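PDB 4OLO: BMC domain protein from Clostridiales bacterium 1_7_47FAA, which forms part of the shell of a glycyl-radical type bacterial microcompartment and binds an iron-sulfur cluster, probably for electron transport. Local coordinates for residues M42-C47 and K92-A97; A49-K54 and M87-K92; L74-F77 and S82-A85. One frame throughout, in Å; residues are numbered along the deposited sequence.

Contact 1. Residues M42-C47 and K92-A97; sequences MIEMVC and KKETEA
Glu-44 and Glu-94 meet through their carboxylates. Glu-44 OE2 lies 3.4 Å from Glu-94 OE1. Both atoms are acceptors, so this is an approach of like charges and not a hydrogen bond. The two side chains cross at about a right angle, and the carboxylate planes are turned 81° against each other. A water supplies the bonded link between the segments. It donates to the backbone O of Glu-44 at 2.7 Å and to Glu-94 OE2 at 2.5 Å. The helix 42-53 backbone is thus joined to the tip of Glu-94 by one solvent molecule.

The charges have partners beyond the pair. Glu-44 OE2 forms a salt bridge with Arg-41 NH2 of the same chain. Glu-94 OE2 forms one with Arg-4 NH2 of the second subunit. The two arginines would be expected to offset the repulsion between the carboxylates.

Torsions bring the groups together from the two helices. Glu-44 sets CG beside its backbone N (chi1 -46°) and then runs extended, which carries OE2 across to the Glu-94 carboxylate. Glu-94 places CG beside its carbonyl carbon and bends at chi2 (51°), turning its carboxylate across that of Glu-44. The side chains of both glutamates also touch Met-1.

At the C-terminal end of helix 80-95, Thr-95 OG1 donates to Lys-92 O at 3.2 Å. Glu-96 then leaves the helix with positive phi. The contact joins the N-terminal half of helix 42-53 to the last turn of helix 80-95. Both helices belong to the BMC domain, and this end of the pair lies at a subunit interface of the six-chain assembly. Strand 34-39 of the second subunit borders it: Gln-39 OE1 of that subunit is hydrogen-bonded to Ile-43 N, and its Arg-4 arrives from strand 2-7.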
ATOM      1  N   MET B  42      -2.799   7.663 -11.057  1.00 71.75           N
ATOM      2  CA  MET B  42      -4.190   7.883 -11.433  1.00 72.84           C
ATOM      3  C   MET B  42      -4.460   9.120 -12.273  1.00 72.25           C
ATOM      4  O   MET B  42      -5.195   9.026 -13.256  1.00 70.28           O
ATOM      5  CB  MET B  42      -5.156   7.770 -10.258  1.00 79.51           C
ATOM      6  CG  MET B  42      -6.518   7.294 -10.706  1.00 85.51           C
ATOM      7  SD  MET B  42      -7.776   7.694  -9.489  1.00 97.40           S
ATOM      8  CE  MET B  42      -8.020   6.064  -8.685  1.00 96.83           C
ATOM      9  N   ILE B  43      -3.854  10.262 -11.909  1.00 67.50           N
ATOM     10  CA  ILE B  43      -4.027  11.526 -12.635  1.00 65.04           C
ATOM     11  C   ILE B  43      -3.641  11.359 -14.123  1.00 65.80           C
ATOM     12  O   ILE B  43      -4.387  11.778 -14.989  1.00 65.17           O
ATOM     13  CB  ILE B  43      -3.289  12.681 -11.886  1.00 68.51           C
ATOM     14  CG1 ILE B  43      -3.689  14.063 -12.415  1.00 67.49           C
ATOM     15  CG2 ILE B  43      -1.763  12.466 -11.833  1.00 68.17           C
ATOM     16  CD1 ILE B  43      -3.371  15.179 -11.526  1.00 69.53           C
ATOM     17  N   GLU B  44      -2.516  10.676 -14.396  1.00 61.71           N
ATOM     18  CA  GLU B  44      -1.997  10.393 -15.735  1.00 60.16           C
ATOM     19  C   GLU B  44      -2.962   9.487 -16.509  1.00 64.00           C
ATOM     20  O   GLU B  44      -3.204   9.723 -17.703  1.00 62.58           O
ATOM     21  CB  GLU B  44      -0.642   9.676 -15.648  1.00 61.22           C
ATOM     22  CG  GLU B  44       0.355  10.248 -14.672  1.00 76.23           C
ATOM     23  CD  GLU B  44       1.697   9.570 -14.799  1.00 93.50           C
ATOM     24  OE1 GLU B  44       1.872   8.435 -14.300  1.00 89.91           O
ATOM     25  OE2 GLU B  44       2.582  10.188 -15.424  1.00 95.66           O
ATOM     26  N   MET B  45      -3.475   8.417 -15.835  0.70 60.79           N
ATOM     27  CA  MET B  45      -4.414   7.436 -16.380  0.70 58.90           C
ATOM     28  C   MET B  45      -5.778   8.051 -16.750  0.70 64.26           C
ATOM     29  O   MET B  45      -6.333   7.664 -17.784  0.70 64.41           O
ATOM     30  CB  MET B  45      -4.587   6.220 -15.444  0.70 61.73           C
ATOM     31  CG  MET B  45      -3.411   5.225 -15.477  0.70 65.46           C
ATOM     32  SD  MET B  45      -3.601   3.626 -14.591  0.70 71.38           S
ATOM     33  CE  MET B  45      -4.089   4.166 -12.913  0.70 69.68           C
ATOM     34  N   VAL B  46      -6.311   8.998 -15.924  1.00 60.06           N
ATOM     35  CA  VAL B  46      -7.596   9.678 -16.168  1.00 59.48           C
ATOM     36  C   VAL B  46      -7.442  10.547 -17.435  1.00 63.71           C
ATOM     37  O   VAL B  46      -8.334  10.544 -18.285  1.00 63.11           O
ATOM     38  CB  VAL B  46      -8.129  10.477 -14.931  1.00 63.45           C
ATOM     39  CG1 VAL B  46      -9.371  11.285 -15.281  1.00 63.82           C
ATOM     40  CG2 VAL B  46      -8.426   9.552 -13.761  1.00 63.30           C
ATOM     41  N   CYS B  47      -6.271  11.199 -17.595  1.00 60.44           N
ATOM     42  CA  CYS B  47      -5.944  12.007 -18.768  1.00 60.37           C
ATOM     43  C   CYS B  47      -5.870  11.145 -20.020  1.00 62.96           C
ATOM     44  O   CYS B  47      -6.446  11.511 -21.052  1.00 62.25           O
ATOM     45  CB  CYS B  47      -4.653  12.786 -18.546  1.00 61.39           C
ATOM     46  SG  CYS B  47      -4.825  14.132 -17.361  1.00 68.49           S
ATOM     47  N   LYS B  92       1.905  10.844 -27.125  1.00 72.06           N
ATOM     48  CA  LYS B  92       2.170  12.173 -27.680  1.00 74.66           C
ATOM     49  C   LYS B  92       1.633  13.267 -26.746  1.00 80.22           C
ATOM     50  O   LYS B  92       2.350  14.226 -26.465  1.00 81.66           O
ATOM     51  CB  LYS B  92       1.577  12.296 -29.093  1.00 78.58           C
ATOM     52  CG  LYS B  92       1.835  13.614 -29.812  1.00 98.74           C
ATOM     53  CD  LYS B  92       1.019  13.698 -31.106  1.00113.79           C
ATOM     54  CE  LYS B  92       1.191  15.012 -31.819  1.00133.71           C
ATOM     55  NZ  LYS B  92       0.626  14.956 -33.193  1.00145.48           N
ATOM     56  N   LYS B  93       0.399  13.106 -26.240  1.00 76.35           N
ATOM     57  CA  LYS B  93      -0.207  14.070 -25.327  1.00 77.12           C
ATOM     58  C   LYS B  93       0.489  14.076 -23.975  1.00 84.04           C
ATOM     59  O   LYS B  93       0.595  15.126 -23.344  1.00 86.11           O
ATOM     60  CB  LYS B  93      -1.710  13.822 -25.185  1.00 78.64           C
ATOM     61  CG  LYS B  93      -2.495  14.072 -26.479  1.00 93.95           C
ATOM     62  CD  LYS B  93      -3.293  15.346 -26.449  1.00115.26           C
ATOM     63  CE  LYS B  93      -4.127  15.527 -27.704  1.00140.24           C
ATOM     64  NZ  LYS B  93      -4.940  16.773 -27.687  1.00152.16           N
ATOM     65  N   GLU B  94       1.023  12.918 -23.557  1.00 81.89           N
ATOM     66  CA  GLU B  94       1.736  12.787 -22.286  1.00 83.17           C
ATOM     67  C   GLU B  94       3.042  13.562 -22.250  1.00 94.60           C
ATOM     68  O   GLU B  94       3.325  14.197 -21.239  1.00 95.61           O
ATOM     69  CB  GLU B  94       1.912  11.319 -21.863  1.00 82.50           C
ATOM     70  CG  GLU B  94       2.339  11.118 -20.410  1.00 97.75           C
ATOM     71  CD  GLU B  94       1.576  11.814 -19.283  1.00118.20           C
ATOM     72  OE1 GLU B  94       2.198  12.058 -18.220  1.00108.63           O
ATOM     73  OE2 GLU B  94       0.373  12.126 -19.457  1.00100.33           O
ATOM     74  N   THR B  95       3.810  13.555 -23.354  1.00 97.86           N
ATOM     75  CA  THR B  95       5.090  14.273 -23.429  1.00103.80           C
ATOM     76  C   THR B  95       4.925  15.792 -23.220  1.00117.76           C
ATOM     77  O   THR B  95       5.759  16.394 -22.526  1.00120.76           O
ATOM     78  CB  THR B  95       5.996  13.783 -24.570  1.00107.32           C
ATOM     79  OG1 THR B  95       5.489  14.266 -25.814  1.00111.87           O
ATOM     80  CG2 THR B  95       6.144  12.249 -24.585  1.00 96.05           C
ATOM     81  N   GLU B  96       3.776  16.368 -23.701  1.00117.63           N
ATOM     82  CA  GLU B  96       3.334  17.764 -23.525  1.00121.00           C
ATOM     83  C   GLU B  96       4.455  18.833 -23.661  1.00133.36           C
ATOM     84  O   GLU B  96       4.592  19.725 -22.803  1.00136.88           O
ATOM     85  CB  GLU B  96       2.484  17.925 -22.221  1.00121.56           C
ATOM     86  CG  GLU B  96       3.243  17.730 -20.903  1.00131.83           C
ATOM     87  CD  GLU B  96       2.467  17.446 -19.627  1.00144.64           C
ATOM     88  OE1 GLU B  96       1.242  17.202 -19.703  1.00117.14           O
ATOM     89  OE2 GLU B  96       3.101  17.442 -18.547  1.00143.72           O
ATOM     90  N   ALA B  97       5.268  18.735 -24.738  1.00131.65           N
ATOM     91  CA  ALA B  97       6.343  19.704 -24.965  1.00135.53           C
ATOM     92  C   ALA B  97       5.769  20.918 -25.712  1.00140.47           C
ATOM     93  O   ALA B  97       6.057  21.142 -26.892  1.00142.08           O
ATOM     94  CB  ALA B  97       7.496  19.059 -25.731  1.00137.65           C
TER
HETATM   95  O   HOH W   1      -1.719  10.811 -19.616  1.00 73.54           O

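Contact 2. Residues A49-K54 and M87-K92; sequences ADVAEK and MDEIRK
Val-51 and Ile-90 form the apolar centre where helix 42-53 packs against helix 80-95. Val-51 CB lies 3.8 Å from Ile-90 CG1, and Val-51 CG1 is 3.9 Å from that same atom. The two side chains cross obliquely. Ile-90 holds CG1 beside its backbone N (chi1 -68°), which extends CD1 toward helix 42-53. There the Ile-90 CD1 methyl meets the Ala-52 CB methyl at 4.0 Å.

A charged residue contributes carbon. Val-51 CG1 sits beside the CB of Glu-89, 3.7 Å away, and the two side chains meet at about a right angle. The bend at chi2 brings Glu-89 OE1 to 4.1 Å from Val-51 CG1, a loose contact across the valine. No hydrogen bond crosses between the segments.

Polar bonds lie on another side of helix 42-53. Lys-54 NZ makes a 2.9 Å salt bridge to Asp-50 OD2 on its syn side, 16° out of the carboxylate plane. Asp-50 OD1 accepts from Thr-10 N and Thr-13 OG1 of the second subunit. Lys-54 NZ also bonds to Ser-8 O of that subunit.

The axes of 49-53 and 87-92 approach to 9.1 Å at an angle of 142°, so the helices run roughly antiparallel. Ala-52 also touches Ile-76 of strand 73-78, and Ile-90 touches Ile-38 of strand 34-39. The chemistry implies that apolar van der Waals packing joins the two helices within the BMC domain, while Asp-50 and Lys-54 of helix 42-53 bond to the second subunit.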
ATOM      1  N   ALA B  49      -7.236   8.125 -20.397  1.00 58.31           N
ATOM      2  CA  ALA B  49      -8.597   7.593 -20.609  1.00 58.40           C
ATOM      3  C   ALA B  49      -9.376   8.531 -21.488  1.00 62.26           C
ATOM      4  O   ALA B  49     -10.075   8.056 -22.375  1.00 63.36           O
ATOM      5  CB  ALA B  49      -9.318   7.399 -19.277  1.00 59.96           C
ATOM      6  N   ASP B  50      -9.218   9.865 -21.291  1.00 58.97           N
ATOM      7  CA  ASP B  50      -9.923  10.854 -22.108  1.00 59.72           C
ATOM      8  C   ASP B  50      -9.501  10.828 -23.572  1.00 64.14           C
ATOM      9  O   ASP B  50     -10.355  10.923 -24.445  1.00 65.45           O
ATOM     10  CB  ASP B  50      -9.820  12.263 -21.517  1.00 63.06           C
ATOM     11  CG  ASP B  50     -10.823  13.217 -22.139  1.00 70.63           C
ATOM     12  OD1 ASP B  50     -12.038  13.026 -21.914  1.00 70.82           O
ATOM     13  OD2 ASP B  50     -10.391  14.153 -22.855  1.00 71.15           O
ATOM     14  N   VAL B  51      -8.189  10.679 -23.840  1.00 61.41           N
ATOM     15  CA  VAL B  51      -7.642  10.589 -25.198  1.00 60.30           C
ATOM     16  C   VAL B  51      -8.185   9.327 -25.875  1.00 64.05           C
ATOM     17  O   VAL B  51      -8.707   9.403 -26.989  1.00 67.25           O
ATOM     18  CB  VAL B  51      -6.090  10.650 -25.218  1.00 61.60           C
ATOM     19  CG1 VAL B  51      -5.563  10.511 -26.662  1.00 60.41           C
ATOM     20  CG2 VAL B  51      -5.584  11.937 -24.567  1.00 61.15           C
ATOM     21  N   ALA B  52      -8.149   8.205 -25.155  1.00 58.60           N
ATOM     22  CA  ALA B  52      -8.655   6.911 -25.618  1.00 58.59           C
ATOM     23  C   ALA B  52     -10.178   6.948 -25.907  1.00 66.50           C
ATOM     24  O   ALA B  52     -10.627   6.362 -26.905  1.00 68.50           O
ATOM     25  CB  ALA B  52      -8.331   5.835 -24.598  1.00 58.06           C
ATOM     26  N   GLU B  53     -10.970   7.649 -25.062  1.00 61.98           N
ATOM     27  CA  GLU B  53     -12.421   7.774 -25.284  1.00 63.43           C
ATOM     28  C   GLU B  53     -12.738   8.586 -26.550  1.00 69.45           C
ATOM     29  O   GLU B  53     -13.782   8.393 -27.176  1.00 71.68           O
ATOM     30  CB  GLU B  53     -13.133   8.400 -24.071  1.00 65.80           C
ATOM     31  CG  GLU B  53     -13.211   7.491 -22.854  1.00 74.54           C
ATOM     32  CD  GLU B  53     -14.334   6.477 -22.815  1.00 98.31           C
ATOM     33  OE1 GLU B  53     -15.086   6.367 -23.811  1.00 84.73           O
ATOM     34  OE2 GLU B  53     -14.477   5.802 -21.770  1.00100.87           O
ATOM     35  N   LYS B  54     -11.845   9.502 -26.918  1.00 65.89           N
ATOM     36  CA  LYS B  54     -11.980  10.358 -28.104  1.00 65.70           C
ATOM     37  C   LYS B  54     -11.376   9.678 -29.346  1.00 69.24           C
ATOM     38  O   LYS B  54     -11.514  10.185 -30.449  1.00 72.13           O
ATOM     39  CB  LYS B  54     -11.334  11.730 -27.843  1.00 67.11           C
ATOM     40  CG  LYS B  54     -12.152  12.585 -26.890  1.00 68.47           C
ATOM     41  CD  LYS B  54     -11.388  13.792 -26.383  1.00 72.61           C
ATOM     42  CE  LYS B  54     -12.311  14.673 -25.575  1.00 65.96           C
ATOM     43  NZ  LYS B  54     -11.588  15.811 -24.961  1.00 80.42           N
ATOM     44  N   MET B  87      -2.820   4.515 -28.628  1.00 62.68           N
ATOM     45  CA  MET B  87      -1.611   4.439 -27.783  1.00 62.65           C
ATOM     46  C   MET B  87      -0.647   5.575 -28.160  1.00 66.96           C
ATOM     47  O   MET B  87      -0.143   6.261 -27.263  1.00 66.91           O
ATOM     48  CB  MET B  87      -0.878   3.100 -27.958  1.00 66.06           C
ATOM     49  CG  MET B  87      -1.672   1.866 -27.587  1.00 70.05           C
ATOM     50  SD  MET B  87      -2.003   1.735 -25.841  1.00 75.71           S
ATOM     51  CE  MET B  87      -0.367   1.023 -25.249  1.00 73.41           C
ATOM     52  N   ASP B  88      -0.397   5.773 -29.477  1.00 64.52           N
ATOM     53  CA  ASP B  88       0.474   6.839 -29.998  1.00 67.05           C
ATOM     54  C   ASP B  88      -0.030   8.218 -29.564  1.00 70.13           C
ATOM     55  O   ASP B  88       0.769   9.050 -29.158  1.00 71.84           O
ATOM     56  CB  ASP B  88       0.550   6.812 -31.543  1.00 72.15           C
ATOM     57  CG  ASP B  88       1.288   5.641 -32.191  1.00 92.96           C
ATOM     58  OD1 ASP B  88       1.799   4.758 -31.445  1.00 92.34           O
ATOM     59  OD2 ASP B  88       1.293   5.565 -33.448  1.00104.56           O
ATOM     60  N   GLU B  89      -1.340   8.453 -29.660  1.00 64.93           N
ATOM     61  CA  GLU B  89      -1.972   9.711 -29.268  1.00 65.26           C
ATOM     62  C   GLU B  89      -1.796  10.005 -27.792  1.00 67.85           C
ATOM     63  O   GLU B  89      -1.472  11.140 -27.433  1.00 69.14           O
ATOM     64  CB  GLU B  89      -3.458   9.715 -29.619  1.00 66.82           C
ATOM     65  CG  GLU B  89      -3.841  10.758 -30.655  1.00 92.67           C
ATOM     66  CD  GLU B  89      -3.290  12.168 -30.459  1.00125.86           C
ATOM     67  OE1 GLU B  89      -3.745  12.865 -29.521  1.00123.98           O
ATOM     68  OE2 GLU B  89      -2.402  12.570 -31.248  1.00115.87           O
ATOM     69  N   ILE B  90      -2.001   8.972 -26.936  1.00 62.09           N
ATOM     70  CA  ILE B  90      -1.857   9.058 -25.479  1.00 60.38           C
ATOM     71  C   ILE B  90      -0.421   9.448 -25.125  1.00 68.42           C
ATOM     72  O   ILE B  90      -0.219  10.374 -24.337  1.00 71.32           O
ATOM     73  CB  ILE B  90      -2.308   7.757 -24.774  1.00 60.65           C
ATOM     74  CG1 ILE B  90      -3.835   7.557 -24.894  1.00 59.57           C
ATOM     75  CG2 ILE B  90      -1.872   7.764 -23.317  1.00 61.16           C
ATOM     76  CD1 ILE B  90      -4.305   6.131 -24.740  1.00 60.35           C
ATOM     77  N   ARG B  91       0.561   8.759 -25.733  1.00 64.91           N
ATOM     78  CA  ARG B  91       1.979   8.971 -25.517  1.00 66.73           C
ATOM     79  C   ARG B  91       2.387  10.385 -25.959  1.00 74.04           C
ATOM     80  O   ARG B  91       3.095  11.052 -25.221  1.00 75.65           O
ATOM     81  CB  ARG B  91       2.777   7.849 -26.217  1.00 65.01           C
ATOM     82  CG  ARG B  91       4.269   8.077 -26.339  1.00 65.05           C
ATOM     83  CD  ARG B  91       5.069   7.725 -25.097  1.00 81.93           C
ATOM     84  NE  ARG B  91       6.480   8.095 -25.281  1.00113.60           N
ATOM     85  CZ  ARG B  91       7.523   7.375 -24.868  1.00140.13           C
ATOM     86  NH1 ARG B  91       7.336   6.233 -24.207  1.00127.57           N
ATOM     87  NH2 ARG B  91       8.760   7.790 -25.110  1.00133.73           N
ATOM     88  N   LYS B  92       1.905  10.844 -27.125  1.00 72.06           N
ATOM     89  CA  LYS B  92       2.170  12.173 -27.680  1.00 74.66           C
ATOM     90  C   LYS B  92       1.633  13.267 -26.746  1.00 80.22           C
ATOM     91  O   LYS B  92       2.350  14.226 -26.465  1.00 81.66           O
ATOM     92  CB  LYS B  92       1.577  12.296 -29.093  1.00 78.58           C
ATOM     93  CG  LYS B  92       1.835  13.614 -29.812  1.00 98.74           C
ATOM     94  CD  LYS B  92       1.019  13.698 -31.106  1.00113.79           C
ATOM     95  CE  LYS B  92       1.191  15.012 -31.819  1.00133.71           C
ATOM     96  NZ  LYS B  92       0.626  14.956 -33.193  1.00145.48           N
TER

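Contact 3. Residues L74-F77 and S82-A85; sequences LAIF and SVEA
Val-83 packs over Ile-76 and Phe-77 in the alpha/beta fold of the BMC domain, where strand 73-78 is followed by a short turn and helix 80-95 lies back against the sheet. The CA of Val-83 is 6.5 Å from that of Ile-76, the closest such approach between the segments.

From CA, the Val-83 side chain is directed at the strand. Val-83 CB is set back, 4.4 Å from Ile-76 CG2, and the two methyls beyond it do the touching. Val-83 CG1, beside that residue's own carbonyl carbon (chi1 168°), reaches Ile-76 CG2 at 4.2 Å. The other methyl lies beside the backbone N of Val-83 and meets both side chain and backbone. Val-83 CG2 is 4.1 Å from Ile-76 CG2 and rests 4.0 Å from Ile-76 O.

Ile-76 offers its CG2 branch to the helix. The other branch leads off toward Ala-52 of helix 42-53. The Ile-76 and Val-83 side chains run antiparallel past one another. Phe-77 points its side chain to the other face of the sheet and takes part through its backbone.

The contact is buried, and Ile-5 of strand 2-7 also touches Val-83. It closes the helix onto the strand just before it, with one methyl set against both an isoleucine branch and strand backbone. The shortest approach is between Val-83 CG2 and Phe-77 C, at 3.9 Å.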
ATOM      1  N   LEU B  74      -5.244   0.968 -17.284  1.00 67.37           N
ATOM      2  CA  LEU B  74      -6.156   1.391 -18.339  1.00 65.87           C
ATOM      3  C   LEU B  74      -5.990   0.401 -19.520  1.00 66.17           C
ATOM      4  O   LEU B  74      -4.865   0.151 -19.970  1.00 64.33           O
ATOM      5  CB  LEU B  74      -5.878   2.853 -18.766  1.00 64.92           C
ATOM      6  CG  LEU B  74      -6.816   3.446 -19.808  1.00 70.42           C
ATOM      7  CD1 LEU B  74      -8.163   3.817 -19.188  1.00 72.46           C
ATOM      8  CD2 LEU B  74      -6.188   4.647 -20.511  1.00 70.28           C
ATOM      9  N   ALA B  75      -7.100  -0.227 -19.930  1.00 62.35           N
ATOM     10  CA  ALA B  75      -7.136  -1.187 -21.032  1.00 61.84           C
ATOM     11  C   ALA B  75      -7.967  -0.607 -22.174  1.00 67.21           C
ATOM     12  O   ALA B  75      -9.042  -0.045 -21.941  1.00 66.18           O
ATOM     13  CB  ALA B  75      -7.706  -2.508 -20.571  1.00 63.76           C
ATOM     14  N   ILE B  76      -7.418  -0.680 -23.396  1.00 65.03           N
ATOM     15  CA  ILE B  76      -7.966  -0.161 -24.658  1.00 65.45           C
ATOM     16  C   ILE B  76      -8.167  -1.385 -25.567  1.00 68.05           C
ATOM     17  O   ILE B  76      -7.207  -2.102 -25.854  1.00 69.35           O
ATOM     18  CB  ILE B  76      -6.926   0.859 -25.272  1.00 69.40           C
ATOM     19  CG1 ILE B  76      -6.731   2.144 -24.460  1.00 71.32           C
ATOM     20  CG2 ILE B  76      -7.128   1.163 -26.718  1.00 71.33           C
ATOM     21  CD1 ILE B  76      -7.931   2.597 -23.681  1.00 92.06           C
ATOM     22  N   PHE B  77      -9.382  -1.607 -26.029  1.00 62.46           N
ATOM     23  CA  PHE B  77      -9.726  -2.758 -26.870  1.00 62.19           C
ATOM     24  C   PHE B  77     -10.174  -2.328 -28.273  1.00 65.87           C
ATOM     25  O   PHE B  77     -10.932  -1.368 -28.418  1.00 64.44           O
ATOM     26  CB  PHE B  77     -10.898  -3.537 -26.228  1.00 65.14           C
ATOM     27  CG  PHE B  77     -10.667  -4.065 -24.838  1.00 66.88           C
ATOM     28  CD1 PHE B  77     -10.852  -3.245 -23.724  1.00 68.65           C
ATOM     29  CD2 PHE B  77     -10.309  -5.399 -24.633  1.00 70.95           C
ATOM     30  CE1 PHE B  77     -10.645  -3.738 -22.434  1.00 70.21           C
ATOM     31  CE2 PHE B  77     -10.110  -5.900 -23.332  1.00 74.22           C
ATOM     32  CZ  PHE B  77     -10.278  -5.062 -22.242  1.00 71.17           C
ATOM     33  N   SER B  82      -6.311   0.688 -34.713  1.00 66.84           N
ATOM     34  CA  SER B  82      -7.016   1.644 -33.838  1.00 64.55           C
ATOM     35  C   SER B  82      -6.376   1.708 -32.476  1.00 68.17           C
ATOM     36  O   SER B  82      -6.212   2.809 -31.931  1.00 68.83           O
ATOM     37  CB  SER B  82      -8.486   1.274 -33.706  1.00 65.98           C
ATOM     38  OG  SER B  82      -9.149   1.331 -34.967  1.00 67.82           O
ATOM     39  N   VAL B  83      -6.003   0.533 -31.916  1.00 62.48           N
ATOM     40  CA  VAL B  83      -5.355   0.442 -30.613  1.00 60.43           C
ATOM     41  C   VAL B  83      -3.965   1.145 -30.666  1.00 65.38           C
ATOM     42  O   VAL B  83      -3.687   2.002 -29.829  1.00 62.50           O
ATOM     43  CB  VAL B  83      -5.301  -1.024 -30.086  1.00 63.42           C
ATOM     44  CG1 VAL B  83      -4.362  -1.144 -28.877  1.00 62.00           C
ATOM     45  CG2 VAL B  83      -6.697  -1.513 -29.733  1.00 62.66           C
ATOM     46  N   GLU B  84      -3.149   0.840 -31.702  1.00 63.79           N
ATOM     47  CA  GLU B  84      -1.840   1.458 -31.881  1.00 64.12           C
ATOM     48  C   GLU B  84      -1.944   2.975 -32.068  1.00 67.50           C
ATOM     49  O   GLU B  84      -1.176   3.714 -31.450  1.00 68.41           O
ATOM     50  CB  GLU B  84      -1.081   0.819 -33.033  1.00 67.99           C
ATOM     51  CG  GLU B  84      -0.579  -0.569 -32.697  1.00 77.95           C
ATOM     52  CD  GLU B  84       0.194  -1.315 -33.766  1.00101.27           C
ATOM     53  OE1 GLU B  84       0.887  -2.287 -33.391  1.00102.37           O
ATOM     54  OE2 GLU B  84       0.124  -0.937 -34.958  1.00103.27           O
ATOM     55  N   ALA B  85      -2.931   3.438 -32.840  1.00 62.55           N
ATOM     56  CA  ALA B  85      -3.162   4.871 -33.079  1.00 61.71           C
ATOM     57  C   ALA B  85      -3.546   5.587 -31.778  1.00 66.77           C
ATOM     58  O   ALA B  85      -3.048   6.699 -31.547  1.00 67.93           O
ATOM     59  CB  ALA B  85      -4.237   5.072 -34.132  1.00 61.94           C
TER

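The three contacts are nested along the chain. Contact 1 closes the longest loop, contact 2 lies inside it, and contact 3 is innermost. All use helix 80-95: contact 3 near its start, contact 2 farther along, contact 1 at its end. Contacts 1 and 2 also share helix 42-53 and Lys-92. Centres of contacts 1 and 2, and of contacts 2 and 3, are about 8 Å apart; contacts 1 and 3 are about 15 Å apart. Ala-52 CB meets Ile-76 CD1 at 3.4 Å, linking contacts 2 and 3. The series runs from the buried helix-sheet layer of one BMC domain to the subunit interface in the six-chain assembly.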